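Local coordinates for proton-dependent oligopeptide transporter family protein (Xanthomonas campestris, PDB 6EI3) that probably moves small peptides across the bacterial membrane in symport with protons, as a POT-family member of the major facilitator superfamily caught in an auto-inhibited state, at residues G57-P62 against L439-G444; L84-G89 against F112-I117; A383-M388 against E471-M476; R318-P323 against M394-Q399. All coordinates share one frame; numbering follows the deposited sequence.

Contact 1: G57-P62 against L439-G444; sequences GVFFFP and LTTTVG. With 78M ((2S)-2,3-dihydroxypropyl(7Z)-pentadec-7-enoate), chain G.
The Phe59 ring and the methyl of Thr441 make a CH-pi contact where helix 40-60 meets helix 430-456, near the centre of the transporter. Thr441 CG2 sits 3.7 Å from the centroid of the Phe59 ring, 18° off its normal and displaced toward the rim. The threonine sets CG2 anti to its backbone N, with OG1 anti to the carbonyl carbon (chi1 -67°), which turns the methyl onto that face. Phe59 is also in a cation-pi contact with Lys118.

The polar approach is close but unbonded. Thr442 OG1 lies 3.2 Å from Phe59 O and 3.3 Å from Phe60 N, both at poor angles for a hydrogen bond. Its weak hydrogen bond goes instead to Ile56 O, just before Gly57 on helix 40-60.

Apolar packing completes the join: Leu439 CD2 comes within 4.1 Å of Phe60 CD1. Over one face of the same Phe60 ring, near its centre, lies the lipid tail end, with C15 of the 78M of chain G 3.7 Å from Phe60 CD1.

With no hydrogen bond between the two segments, helices of the N- and C-terminal halves meet here mainly through CH-pi and apolar contacts, consistent with an interface that could shift during transport.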
# COMPACT_ATOMS: atom_id res chain seq x y z
N GLY A 57 8.41 0.52 -3.78
CA GLY A 57 9.52 0.21 -2.87
C GLY A 57 9.08 0.15 -1.43
O GLY A 57 9.46 -0.77 -0.69
N VAL A 58 8.29 1.17 -1.00
CA VAL A 58 7.78 1.27 0.36
C VAL A 58 7.01 0.00 0.77
O VAL A 58 7.16 -0.45 1.90
CB VAL A 58 6.94 2.55 0.56
CG1 VAL A 58 6.26 2.56 1.94
CG2 VAL A 58 7.79 3.81 0.37
N PHE A 59 6.21 -0.57 -0.14
CA PHE A 59 5.36 -1.71 0.18
C PHE A 59 5.93 -3.05 -0.26
O PHE A 59 5.36 -4.09 0.07
CB PHE A 59 3.94 -1.47 -0.35
CG PHE A 59 3.19 -0.54 0.58
CD1 PHE A 59 3.30 0.84 0.45
CD2 PHE A 59 2.35 -1.05 1.56
CE1 PHE A 59 2.60 1.71 1.31
CE2 PHE A 59 1.63 -0.19 2.41
CZ PHE A 59 1.77 1.18 2.28
N PHE A 60 7.11 -3.04 -0.90
CA PHE A 60 7.81 -4.28 -1.28
C PHE A 60 8.87 -4.64 -0.21
O PHE A 60 8.95 -5.81 0.18
CB PHE A 60 8.47 -4.16 -2.66
CG PHE A 60 9.38 -5.34 -2.97
CD1 PHE A 60 8.85 -6.58 -3.33
CD2 PHE A 60 10.76 -5.23 -2.79
CE1 PHE A 60 9.69 -7.67 -3.56
CE2 PHE A 60 11.60 -6.34 -3.02
CZ PHE A 60 11.06 -7.55 -3.41
N PHE A 61 9.70 -3.65 0.23
CA PHE A 61 10.80 -3.85 1.18
C PHE A 61 10.35 -4.39 2.57
O PHE A 61 11.20 -5.05 3.17
CB PHE A 61 11.72 -2.64 1.31
CG PHE A 61 12.57 -2.46 0.07
CD1 PHE A 61 13.45 -3.45 -0.34
CD2 PHE A 61 12.48 -1.30 -0.69
CE1 PHE A 61 14.23 -3.30 -1.49
CE2 PHE A 61 13.26 -1.13 -1.85
CZ PHE A 61 14.14 -2.13 -2.23
N PRO A 62 9.07 -4.34 3.04
CA PRO A 62 8.71 -5.11 4.26
C PRO A 62 9.12 -6.58 4.16
O PRO A 62 9.38 -7.17 5.20
CB PRO A 62 7.18 -5.01 4.29
CG PRO A 62 6.91 -3.67 3.67
CD PRO A 62 7.89 -3.61 2.54
N LEU A 439 2.03 -6.42 -0.42
CA LEU A 439 2.21 -6.66 -1.84
C LEU A 439 0.98 -6.26 -2.67
O LEU A 439 1.13 -6.01 -3.85
CB LEU A 439 2.61 -8.13 -2.12
CG LEU A 439 3.97 -8.58 -1.57
CD1 LEU A 439 4.20 -10.07 -1.84
CD2 LEU A 439 5.13 -7.73 -2.14
N THR A 440 -0.22 -6.21 -2.05
CA THR A 440 -1.47 -5.78 -2.69
C THR A 440 -1.33 -4.32 -3.13
O THR A 440 -1.70 -3.99 -4.26
CB THR A 440 -2.68 -6.09 -1.78
OG1 THR A 440 -2.67 -7.48 -1.51
CG2 THR A 440 -4.01 -5.75 -2.42
N THR A 441 -0.75 -3.46 -2.27
CA THR A 441 -0.45 -2.06 -2.59
C THR A 441 0.64 -2.00 -3.65
O THR A 441 0.50 -1.23 -4.59
CB THR A 441 0.01 -1.30 -1.34
OG1 THR A 441 -1.10 -1.22 -0.46
CG2 THR A 441 0.51 0.13 -1.66
N THR A 442 1.74 -2.81 -3.50
CA THR A 442 2.82 -2.84 -4.50
C THR A 442 2.20 -3.09 -5.88
O THR A 442 2.45 -2.30 -6.80
CB THR A 442 3.90 -3.91 -4.16
OG1 THR A 442 4.63 -3.49 -3.01
CG2 THR A 442 4.91 -4.14 -5.29
N VAL A 443 1.37 -4.16 -6.00
CA VAL A 443 0.76 -4.55 -7.29
C VAL A 443 -0.24 -3.48 -7.80
O VAL A 443 -0.18 -3.15 -8.98
CB VAL A 443 0.20 -6.00 -7.27
CG1 VAL A 443 -0.46 -6.38 -8.59
CG2 VAL A 443 1.31 -7.00 -6.94
N GLY A 444 -1.06 -2.88 -6.92
CA GLY A 444 -1.93 -1.79 -7.36
C GLY A 444 -1.16 -0.61 -7.95
O GLY A 444 -1.59 -0.02 -8.95
O21 78M G . 11.17 7.47 -16.79
C20 78M G . 12.45 7.51 -16.17
C18 78M G . 12.32 7.78 -14.69
O19 78M G . 11.97 9.15 -14.47
C17 78M G . 13.57 7.44 -13.91
O2 78M G . 13.16 6.64 -12.77
C1 78M G . 12.92 7.26 -11.61
O1 78M G . 12.89 8.45 -11.48
C2 78M G . 12.66 6.27 -10.51
C3 78M G . 13.13 6.73 -9.14
C4 78M G . 12.24 6.18 -8.04
C5 78M G . 12.86 6.17 -6.66
C6 78M G . 12.17 5.21 -5.70
C7 78M G . 12.66 3.80 -5.84
C8 78M G . 12.27 2.76 -5.12
C9 78M G . 12.78 1.36 -5.25
C10 78M G . 11.85 0.45 -6.04
C11 78M G . 12.10 -1.03 -5.82
C12 78M G . 11.16 -1.91 -6.60
C13 78M G . 11.13 -3.37 -6.20
C15 78M G . 10.09 -5.63 -6.66
C14 78M G . 10.02 -4.14 -6.88

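Contact 2: L84-G89 against F112-I117. With 78M ((2S)-2,3-dihydroxypropyl(7Z)-pentadec-7-enoate), chain B.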
# COMPACT_ATOMS: atom_id res chain seq x y z
N LEU A 84 18.14 4.39 10.23
CA LEU A 84 19.32 5.21 9.92
C LEU A 84 19.46 5.38 8.39
O LEU A 84 19.84 6.46 7.93
CB LEU A 84 20.59 4.59 10.51
CG LEU A 84 20.78 4.67 12.03
CD1 LEU A 84 21.87 3.70 12.48
CD2 LEU A 84 21.12 6.09 12.47
N ILE A 85 19.16 4.33 7.62
CA ILE A 85 19.18 4.38 6.15
C ILE A 85 18.11 5.40 5.72
O ILE A 85 18.35 6.25 4.87
CB ILE A 85 18.98 2.96 5.53
CG1 ILE A 85 20.27 2.09 5.74
CG2 ILE A 85 18.65 3.06 4.03
CD1 ILE A 85 20.14 0.58 5.49
N TYR A 86 16.94 5.31 6.37
CA TYR A 86 15.76 6.14 6.18
C TYR A 86 16.17 7.61 6.37
O TYR A 86 15.86 8.44 5.50
CB TYR A 86 14.73 5.66 7.21
CG TYR A 86 13.26 5.98 7.01
CD1 TYR A 86 12.86 7.06 6.22
CD2 TYR A 86 12.28 5.28 7.71
CE1 TYR A 86 11.51 7.42 6.13
CE2 TYR A 86 10.94 5.66 7.65
CZ TYR A 86 10.56 6.72 6.84
OH TYR A 86 9.23 7.04 6.78
N CYS A 87 16.90 7.92 7.47
CA CYS A 87 17.46 9.24 7.80
C CYS A 87 18.41 9.70 6.69
O CYS A 87 18.34 10.85 6.26
CB CYS A 87 18.17 9.20 9.15
SG CYS A 87 17.06 9.17 10.58
N ALA A 88 19.31 8.81 6.23
CA ALA A 88 20.28 9.09 5.16
C ALA A 88 19.57 9.48 3.85
O ALA A 88 20.06 10.36 3.14
CB ALA A 88 21.18 7.89 4.95
N GLY A 89 18.40 8.88 3.58
CA GLY A 89 17.57 9.19 2.43
C GLY A 89 17.01 10.59 2.50
O GLY A 89 17.08 11.34 1.52
N PHE A 112 13.39 2.11 0.99
CA PHE A 112 14.05 0.97 1.63
C PHE A 112 13.90 1.02 3.14
O PHE A 112 13.55 0.00 3.75
CB PHE A 112 15.54 0.96 1.24
CG PHE A 112 16.33 -0.26 1.66
CD1 PHE A 112 16.21 -1.46 0.97
CD2 PHE A 112 17.28 -0.17 2.67
CE1 PHE A 112 16.99 -2.56 1.32
CE2 PHE A 112 18.09 -1.27 2.99
CZ PHE A 112 17.92 -2.46 2.32
N GLY A 113 14.18 2.19 3.73
CA GLY A 113 14.09 2.36 5.17
C GLY A 113 12.68 2.22 5.71
O GLY A 113 12.45 1.49 6.68
N ALA A 114 11.73 2.95 5.08
CA ALA A 114 10.31 2.97 5.46
C ALA A 114 9.69 1.60 5.23
O ALA A 114 8.89 1.15 6.05
CB ALA A 114 9.55 4.02 4.67
N GLY A 115 10.09 0.94 4.15
CA GLY A 115 9.58 -0.38 3.85
C GLY A 115 10.08 -1.43 4.83
O GLY A 115 9.29 -2.26 5.30
N GLY A 116 11.37 -1.39 5.15
CA GLY A 116 11.97 -2.37 6.06
C GLY A 116 11.42 -2.38 7.48
O GLY A 116 11.28 -3.46 8.06
N ILE A 117 11.10 -1.20 8.05
CA ILE A 117 10.59 -1.10 9.43
C ILE A 117 9.09 -1.41 9.55
O ILE A 117 8.61 -1.71 10.63
CB ILE A 117 10.89 0.28 10.06
CG1 ILE A 117 10.09 1.41 9.33
CG2 ILE A 117 12.40 0.56 10.10
CD1 ILE A 117 10.04 2.78 10.04
O21 78M B . 21.21 -3.12 17.98
C20 78M B . 22.52 -3.26 17.45
C18 78M B . 22.87 -2.09 16.55
O19 78M B . 24.01 -2.43 15.75
C17 78M B . 23.14 -0.83 17.33
O2 78M B . 23.27 0.22 16.34
C1 78M B . 23.32 1.48 16.78
O1 78M B . 23.18 1.80 17.93
C2 78M B . 23.61 2.44 15.65
C3 78M B . 23.52 3.92 16.00
C4 78M B . 22.09 4.41 16.24
C5 78M B . 21.98 5.92 16.39
C6 78M B . 20.65 6.38 16.97
C7 78M B . 20.37 7.84 16.77
C8 78M B . 20.75 8.87 17.52
C9 78M B . 21.59 8.86 18.77
C10 78M B . 21.76 10.25 19.39
C11 78M B . 20.57 10.72 20.22
C12 78M B . 20.49 12.23 20.42
C13 78M B . 19.42 12.67 21.41
C15 78M B . 18.01 14.53 20.33
C14 78M B . 19.07 14.16 21.37
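The Tyr86 ring lies with one face over Ala114: Ala114 N stands 3.6 Å above its plane, offset toward the rim, and Ala114 CB forms a CH-pi contact 4.0 Å from the ring centroid of Tyr86, 30° off the normal. At the edge, near the ring plane, the delta methyl of Ile117 touches, with Ile117 CD1 3.8 Å from Tyr86 CE2. The Phe112 ring is used differently, presenting its edge to Ile85, whose CD1 lies 3.7 Å from Phe112 CE2.

Tyr86 reaches the neighbouring helix because CG is anti to the backbone N (chi1 -160°), which swings the ring across from a CB that does not itself point at the partner. Its hydroxyl lies beside the Ala114 methyl and is hydrogen-bonded to Glu14 OE2 of helix 4-22, fixing the far end of the ring.

The closest backbone approach is at Gly113, whose CA lies 4.3 Å from Tyr86 CA. Having no side chain, Gly113 allows the two backbones to come this near. The axes of segments 84-89 and 112-117 come to 7.9 Å and run nearly antiparallel, at 154°, as two helices joined by a short turn within an MFS bundle can do. On the flank, Phe112 meets Phe61 edge-to-face.

No hydrogen bond links these segments. The chemistry is therefore that of a close, glycine-mediated helix pair, sealed by ring and methyl contacts, in which the polar tip of the tyrosine is satisfied by a third helix.

Contact 3: A383-M388 against E471-M476. With 78M ((2S)-2,3-dihydroxypropyl(7Z)-pentadec-7-enoate), chain F.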
# COMPACT_ATOMS: atom_id res chain seq x y z
N ALA A 383 -15.34 13.61 -14.40
CA ALA A 383 -16.38 14.60 -14.71
C ALA A 383 -15.89 16.02 -14.36
O ALA A 383 -16.17 16.97 -15.10
CB ALA A 383 -17.67 14.27 -13.96
N ILE A 384 -15.09 16.14 -13.29
CA ILE A 384 -14.49 17.42 -12.91
C ILE A 384 -13.48 17.82 -14.00
O ILE A 384 -13.50 18.97 -14.46
CB ILE A 384 -13.88 17.34 -11.50
CG1 ILE A 384 -15.00 17.38 -10.43
CG2 ILE A 384 -12.84 18.46 -11.29
CD1 ILE A 384 -14.60 16.68 -9.11
N GLN A 385 -12.65 16.86 -14.45
CA GLN A 385 -11.67 17.10 -15.49
C GLN A 385 -12.33 17.53 -16.79
O GLN A 385 -11.82 18.45 -17.41
CB GLN A 385 -10.79 15.85 -15.74
CG GLN A 385 -9.53 16.12 -16.57
CD GLN A 385 -8.59 17.12 -15.91
OE1 GLN A 385 -8.26 17.00 -14.74
NE2 GLN A 385 -8.19 18.15 -16.65
N VAL A 386 -13.44 16.88 -17.20
CA VAL A 386 -14.18 17.20 -18.44
C VAL A 386 -14.71 18.65 -18.38
O VAL A 386 -14.66 19.33 -19.39
CB VAL A 386 -15.29 16.15 -18.77
CG1 VAL A 386 -16.21 16.62 -19.89
CG2 VAL A 386 -14.67 14.80 -19.12
N ALA A 387 -15.18 19.11 -17.19
CA ALA A 387 -15.64 20.49 -17.00
C ALA A 387 -14.45 21.44 -17.16
O ALA A 387 -14.57 22.43 -17.88
CB ALA A 387 -16.29 20.66 -15.63
N MET A 388 -13.29 21.08 -16.60
CA MET A 388 -12.04 21.86 -16.70
C MET A 388 -11.56 21.93 -18.16
O MET A 388 -11.24 23.02 -18.64
CB MET A 388 -10.94 21.26 -15.80
CG MET A 388 -11.08 21.59 -14.31
SD MET A 388 -10.09 20.50 -13.23
CE MET A 388 -8.47 21.10 -13.55
N GLU A 471 -5.80 13.56 -22.06
CA GLU A 471 -5.10 12.37 -21.57
C GLU A 471 -5.48 12.12 -20.09
O GLU A 471 -5.80 10.98 -19.73
CB GLU A 471 -3.58 12.54 -21.75
CG GLU A 471 -2.81 11.24 -21.71
CD GLU A 471 -1.33 11.39 -22.00
OE1 GLU A 471 -0.52 11.20 -21.06
OE2 GLU A 471 -0.97 11.69 -23.16
N ALA A 472 -5.49 13.18 -19.26
CA ALA A 472 -5.87 13.08 -17.85
C ALA A 472 -7.32 12.54 -17.73
O ALA A 472 -7.51 11.56 -17.03
CB ALA A 472 -5.74 14.44 -17.17
N ALA A 473 -8.30 13.13 -18.46
CA ALA A 473 -9.72 12.74 -18.44
C ALA A 473 -9.91 11.30 -18.92
O ALA A 473 -10.68 10.56 -18.29
CB ALA A 473 -10.57 13.71 -19.26
N PHE A 474 -9.20 10.89 -19.99
CA PHE A 474 -9.25 9.52 -20.49
C PHE A 474 -8.79 8.53 -19.39
O PHE A 474 -9.47 7.54 -19.15
CB PHE A 474 -8.37 9.37 -21.74
CG PHE A 474 -8.36 7.98 -22.33
CD1 PHE A 474 -9.33 7.59 -23.25
CD2 PHE A 474 -7.41 7.04 -21.94
CE1 PHE A 474 -9.33 6.29 -23.78
CE2 PHE A 474 -7.41 5.75 -22.46
CZ PHE A 474 -8.37 5.38 -23.37
N LEU A 475 -7.63 8.80 -18.77
CA LEU A 475 -7.04 7.98 -17.71
C LEU A 475 -7.95 7.88 -16.49
O LEU A 475 -8.06 6.81 -15.92
CB LEU A 475 -5.65 8.51 -17.30
CG LEU A 475 -4.48 8.12 -18.20
CD1 LEU A 475 -3.24 8.98 -17.86
CD2 LEU A 475 -4.13 6.64 -18.06
N MET A 476 -8.64 8.98 -16.13
CA MET A 476 -9.56 9.00 -15.00
C MET A 476 -10.74 8.06 -15.24
O MET A 476 -11.02 7.21 -14.38
CB MET A 476 -10.01 10.42 -14.66
CG MET A 476 -8.90 11.25 -14.07
SD MET A 476 -9.23 12.99 -14.29
CE MET A 476 -7.69 13.68 -13.60
O21 78M F . -19.65 23.54 -13.83
C20 78M F . -19.41 22.15 -14.04
C18 78M F . -20.51 21.32 -13.42
O19 78M F . -20.55 21.51 -12.01
C17 78M F . -20.44 19.86 -13.79
O2 78M F . -19.42 19.19 -13.00
C1 78M F . -19.83 18.43 -11.97
O1 78M F . -20.93 18.49 -11.48
C2 78M F . -18.75 17.48 -11.53
C3 78M F . -19.12 16.64 -10.32
C4 78M F . -19.09 15.14 -10.58
C5 78M F . -20.43 14.50 -10.87
C6 78M F . -20.32 13.03 -11.29
C7 78M F . -21.00 12.08 -10.35
C8 78M F . -20.46 11.51 -9.29
C9 78M F . -21.14 10.55 -8.35
C10 78M F . -22.26 11.19 -7.52
C11 78M F . -23.28 10.20 -6.97
C12 78M F . -22.89 9.54 -5.65
C13 78M F . -23.76 8.35 -5.29
C15 78M F . -24.32 6.56 -3.61
C14 78M F . -23.46 7.76 -3.93
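Gln385 meets Ala472, Ala473 and Met476 and carries most of this contact between helix 363-389 and helix 471-495; the axes of segments 383-388 and 471-476 approach to 8.9 Å and run nearly antiparallel at 161°. Before it in sequence, Ala383 and Ile384 face the lipid: Ala383 CB is 3.8 Å from C4 of the 78M of chain F.

At Gln385, CG anti to the backbone N (chi1 -166°) directs the chain across, and the bend at chi2 (61°) then turns the amide alongside the partner helix. Gln385 CG lies 3.8 Å from Ala473 CB. The thioether of Met476 crosses the glutamine at about a right angle, SD 3.6 Å from Gln385 CB, while Met476 CE reaches Gln385 OE1. Both ends of the amide are bonded by residues outside the two segments, NE2 to Asp389 OD1 and OE1 to Gln316 NE2.

Val386 adds a lighter touch, CG2 at 4.2 Å from Ala473 CB. Ala387 returns to the lipid, CB 3.8 Å from C20 of the same 78M.

No hydrogen bond crosses, so the segments meet through the aliphatic part of Gln385, with Val386 adding a little, against Ala472, Ala473 and Met476, while the amide, fixed by two partners, keeps the glutamine in place.

Contact 4: R318-P323 against M394-Q399; sequences REMRMP and MHIAWQ. With 78M ((2S)-2,3-dihydroxypropyl(7Z)-pentadec-7-enoate), chain E; 78M ((2S)-2,3-dihydroxypropyl(7Z)-pentadec-7-enoate), chain K; 78M ((2S)-2,3-dihydroxypropyl(7Z)-pentadec-7-enoate), chain F.
Met320 overlaps the 394-399 segment, its SD 3.7 Å from Gln399 CG, the bend at chi3 (85°) placing CE 3.3 Å from His395 O and against Trp398 CB. The motif is a single beta bridge between two loops, Arg321 paired with His395, in a predominantly helical chain. Arg321 N donates to Met394 O at 2.8 Å, and Ile396 N donates to Arg321 O at 2.8 Å, the second bond in the carbonyl plane and nearly straight at 166°.

Arg321 O also lies over the centre of the His395 ring, while O21 of the 78M in chain K sits over the opposite face. His395 CB lies over one face of the Arg321 guanidinium, whose NH1 is at the edge of the His395 ring, in its plane; the two planes are 73° apart. Met322 CE packs on Ile396 CD1, and Pro323 leans on the same lipid.

Over one face of Trp398 is C17 of the 78M in chain E; over the other lie Met394 CE and C1 of the 78M in chain F. Such lipid contacts are consistent with loops at the membrane boundary. His395 turns its ring back onto the 3-10 turn that follows, where Ala397 N donates to His395 ND1 at 3.0 Å.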
# COMPACT_ATOMS: atom_id res chain seq x y z
N ARG A 318 -3.89 21.41 -8.94
CA ARG A 318 -3.02 22.54 -9.32
C ARG A 318 -3.65 23.45 -10.36
O ARG A 318 -3.34 24.63 -10.38
CB ARG A 318 -1.67 22.02 -9.85
CG ARG A 318 -0.76 21.44 -8.76
CD ARG A 318 0.61 21.10 -9.33
NE ARG A 318 1.38 22.31 -9.69
CZ ARG A 318 1.71 22.65 -10.94
NH1 ARG A 318 1.38 21.87 -11.96
NH2 ARG A 318 2.40 23.75 -11.16
N GLU A 319 -4.51 22.91 -11.24
CA GLU A 319 -5.18 23.67 -12.30
C GLU A 319 -6.56 24.19 -11.87
O GLU A 319 -7.26 24.80 -12.67
CB GLU A 319 -5.28 22.84 -13.59
CG GLU A 319 -3.95 22.29 -14.09
CD GLU A 319 -2.84 23.28 -14.39
OE1 GLU A 319 -3.12 24.32 -15.05
OE2 GLU A 319 -1.68 23.02 -13.99
N MET A 320 -6.97 23.92 -10.63
CA MET A 320 -8.29 24.34 -10.14
C MET A 320 -8.22 25.69 -9.41
O MET A 320 -7.14 26.10 -9.01
CB MET A 320 -8.87 23.23 -9.25
CG MET A 320 -9.08 21.94 -10.02
SD MET A 320 -9.67 20.59 -9.00
CE MET A 320 -11.48 20.92 -9.05
N ARG A 321 -9.36 26.40 -9.26
CA ARG A 321 -9.37 27.70 -8.56
C ARG A 321 -9.23 27.50 -7.06
O ARG A 321 -9.80 26.58 -6.49
CB ARG A 321 -10.67 28.49 -8.83
CG ARG A 321 -10.97 28.84 -10.27
CD ARG A 321 -12.06 29.90 -10.35
NE ARG A 321 -13.37 29.45 -9.84
CZ ARG A 321 -13.90 29.82 -8.68
NH1 ARG A 321 -13.25 30.65 -7.88
NH2 ARG A 321 -15.09 29.36 -8.31
N MET A 322 -8.48 28.39 -6.41
CA MET A 322 -8.24 28.33 -4.97
C MET A 322 -7.73 29.68 -4.48
O MET A 322 -7.19 30.44 -5.29
CB MET A 322 -7.22 27.21 -4.64
CG MET A 322 -5.79 27.51 -5.08
SD MET A 322 -4.72 26.07 -4.90
CE MET A 322 -5.24 25.14 -6.28
N PRO A 323 -7.83 30.01 -3.16
CA PRO A 323 -7.26 31.28 -2.69
C PRO A 323 -5.73 31.22 -2.68
O PRO A 323 -5.16 30.12 -2.59
CB PRO A 323 -7.83 31.45 -1.29
CG PRO A 323 -8.25 30.10 -0.86
CD PRO A 323 -8.45 29.24 -2.06
N MET A 394 -13.15 25.59 -12.31
CA MET A 394 -13.57 24.67 -11.25
C MET A 394 -12.81 24.94 -9.97
O MET A 394 -11.58 24.90 -9.98
CB MET A 394 -13.44 23.20 -11.69
CG MET A 394 -14.38 22.84 -12.85
SD MET A 394 -16.14 22.88 -12.41
CE MET A 394 -16.32 21.24 -11.71
N HIS A 395 -13.53 25.24 -8.88
CA HIS A 395 -12.89 25.51 -7.59
C HIS A 395 -12.39 24.17 -7.06
O HIS A 395 -13.05 23.14 -7.25
CB HIS A 395 -13.89 26.15 -6.61
CG HIS A 395 -13.26 26.74 -5.38
ND1 HIS A 395 -12.87 25.94 -4.31
CD2 HIS A 395 -12.97 28.03 -5.10
CE1 HIS A 395 -12.34 26.77 -3.42
NE2 HIS A 395 -12.39 28.04 -3.84
N ILE A 396 -11.22 24.18 -6.40
CA ILE A 396 -10.62 22.95 -5.85
C ILE A 396 -11.55 22.23 -4.83
O ILE A 396 -11.42 21.02 -4.67
CB ILE A 396 -9.21 23.22 -5.29
CG1 ILE A 396 -8.43 21.88 -5.10
CG2 ILE A 396 -9.25 24.09 -4.00
CD1 ILE A 396 -6.94 22.02 -5.04
N ALA A 397 -12.50 22.95 -4.19
CA ALA A 397 -13.47 22.36 -3.25
C ALA A 397 -14.29 21.25 -3.92
O ALA A 397 -14.81 20.38 -3.23
CB ALA A 397 -14.39 23.43 -2.67
N TRP A 398 -14.37 21.24 -5.27
CA TRP A 398 -15.05 20.16 -6.00
C TRP A 398 -14.38 18.80 -5.73
O TRP A 398 -15.05 17.78 -5.81
CB TRP A 398 -15.05 20.42 -7.51
CG TRP A 398 -16.25 21.18 -7.99
CD1 TRP A 398 -16.28 22.48 -8.40
CD2 TRP A 398 -17.60 20.70 -8.05
NE1 TRP A 398 -17.56 22.82 -8.79
CE2 TRP A 398 -18.39 21.75 -8.56
CE3 TRP A 398 -18.22 19.49 -7.69
CZ2 TRP A 398 -19.78 21.62 -8.75
CZ3 TRP A 398 -19.59 19.36 -7.90
CH2 TRP A 398 -20.35 20.41 -8.43
N GLN A 399 -13.06 18.79 -5.38
CA GLN A 399 -12.37 17.51 -5.06
C GLN A 399 -12.86 16.85 -3.75
O GLN A 399 -12.55 15.68 -3.54
CB GLN A 399 -10.84 17.66 -5.02
CG GLN A 399 -10.18 18.02 -6.34
CD GLN A 399 -8.69 17.80 -6.30
OE1 GLN A 399 -8.01 18.07 -5.30
NE2 GLN A 399 -8.14 17.36 -7.44
O21 78M E . -17.60 27.63 -5.78
C20 78M E . -17.95 26.37 -6.34
C18 78M E . -18.34 25.38 -5.27
O19 78M E . -17.30 25.29 -4.29
C17 78M E . -18.60 24.00 -5.83
O2 78M E . -19.18 23.16 -4.80
C1 78M E . -18.38 22.29 -4.17
O1 78M E . -17.18 22.37 -4.16
C2 78M E . -19.17 21.19 -3.52
C3 78M E . -18.53 19.81 -3.69
C4 78M E . -19.44 18.65 -3.33
C5 78M E . -19.45 18.25 -1.86
C6 78M E . -20.02 16.86 -1.60
C7 78M E . -20.24 16.56 -0.15
C8 78M E . -19.76 15.52 0.51
C9 78M E . -19.99 15.22 1.97
C10 78M E . -18.93 15.80 2.92
C11 78M E . -19.12 17.27 3.29
C12 78M E . -20.05 17.54 4.47
C13 78M E . -20.01 18.98 4.97
C15 78M E . -20.66 20.64 6.77
C14 78M E . -20.82 19.24 6.24
O21 78M K . -16.33 27.54 -3.08
C20 78M K . -16.27 28.37 -1.93
C18 78M K . -15.27 27.84 -0.93
O19 78M K . -15.64 26.52 -0.52
C17 78M K . -15.12 28.74 0.27
O2 78M K . -13.92 28.23 0.91
C1 78M K . -12.87 29.05 1.07
O1 78M K . -12.91 30.24 0.91
C2 78M K . -11.63 28.28 1.41
C3 78M K . -11.02 27.64 0.19
C4 78M K . -9.94 26.62 0.52
C5 78M K . -9.80 25.51 -0.52
C6 78M K . -10.94 24.48 -0.52
C7 78M K . -10.89 23.64 0.72
C8 78M K . -11.47 22.47 0.91
C9 78M K . -11.37 21.67 2.17
C10 78M K . -10.10 20.81 2.21
C11 78M K . -8.89 21.44 2.92
C12 78M K . -8.88 21.30 4.44
C13 78M K . -8.77 19.87 4.94
C15 78M K . -8.90 18.29 6.90
C14 78M K . -9.01 19.72 6.43
O21 78M F . -19.65 23.54 -13.83
C20 78M F . -19.41 22.15 -14.04
C18 78M F . -20.51 21.32 -13.42
O19 78M F . -20.55 21.51 -12.01
C17 78M F . -20.44 19.86 -13.79
O2 78M F . -19.42 19.19 -13.00
C1 78M F . -19.83 18.43 -11.97
O1 78M F . -20.93 18.49 -11.48
C2 78M F . -18.75 17.48 -11.53
C3 78M F . -19.12 16.64 -10.32
C4 78M F . -19.09 15.14 -10.58
C5 78M F . -20.43 14.50 -10.87
C6 78M F . -20.32 13.03 -11.29
C7 78M F . -21.00 12.08 -10.35
C8 78M F . -20.46 11.51 -9.29
C9 78M F . -21.14 10.55 -8.35
C10 78M F . -22.26 11.19 -7.52
C11 78M F . -23.28 10.20 -6.97
C12 78M F . -22.89 9.54 -5.65
C13 78M F . -23.76 8.35 -5.29
C15 78M F . -24.32 6.56 -3.61
C14 78M F . -23.46 7.76 -3.93
O HOH W 1 -10.26 25.44 -13.12

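From the N terminus, contact 1 opens on helix 40-60, and its loop closes only at 439-444 on helix 430-456, tying the two halves of the chain together. Within that span, contact 2 closes a short loop between helices 62-95 and 100-117; it touches contact 1, Phe61 and Pro62 packing on the helix of Phe112-Ile117. Also inside lies contact 4, joining the loop after helix 312-317 to the one before helix 400-424. Contact 3 opens within contact 4 and closes beyond contact 1, at helix 471-495, so it crosses both. Contacts 3 and 4 touch through Ile384, Met388 and Met320, and share one lipid.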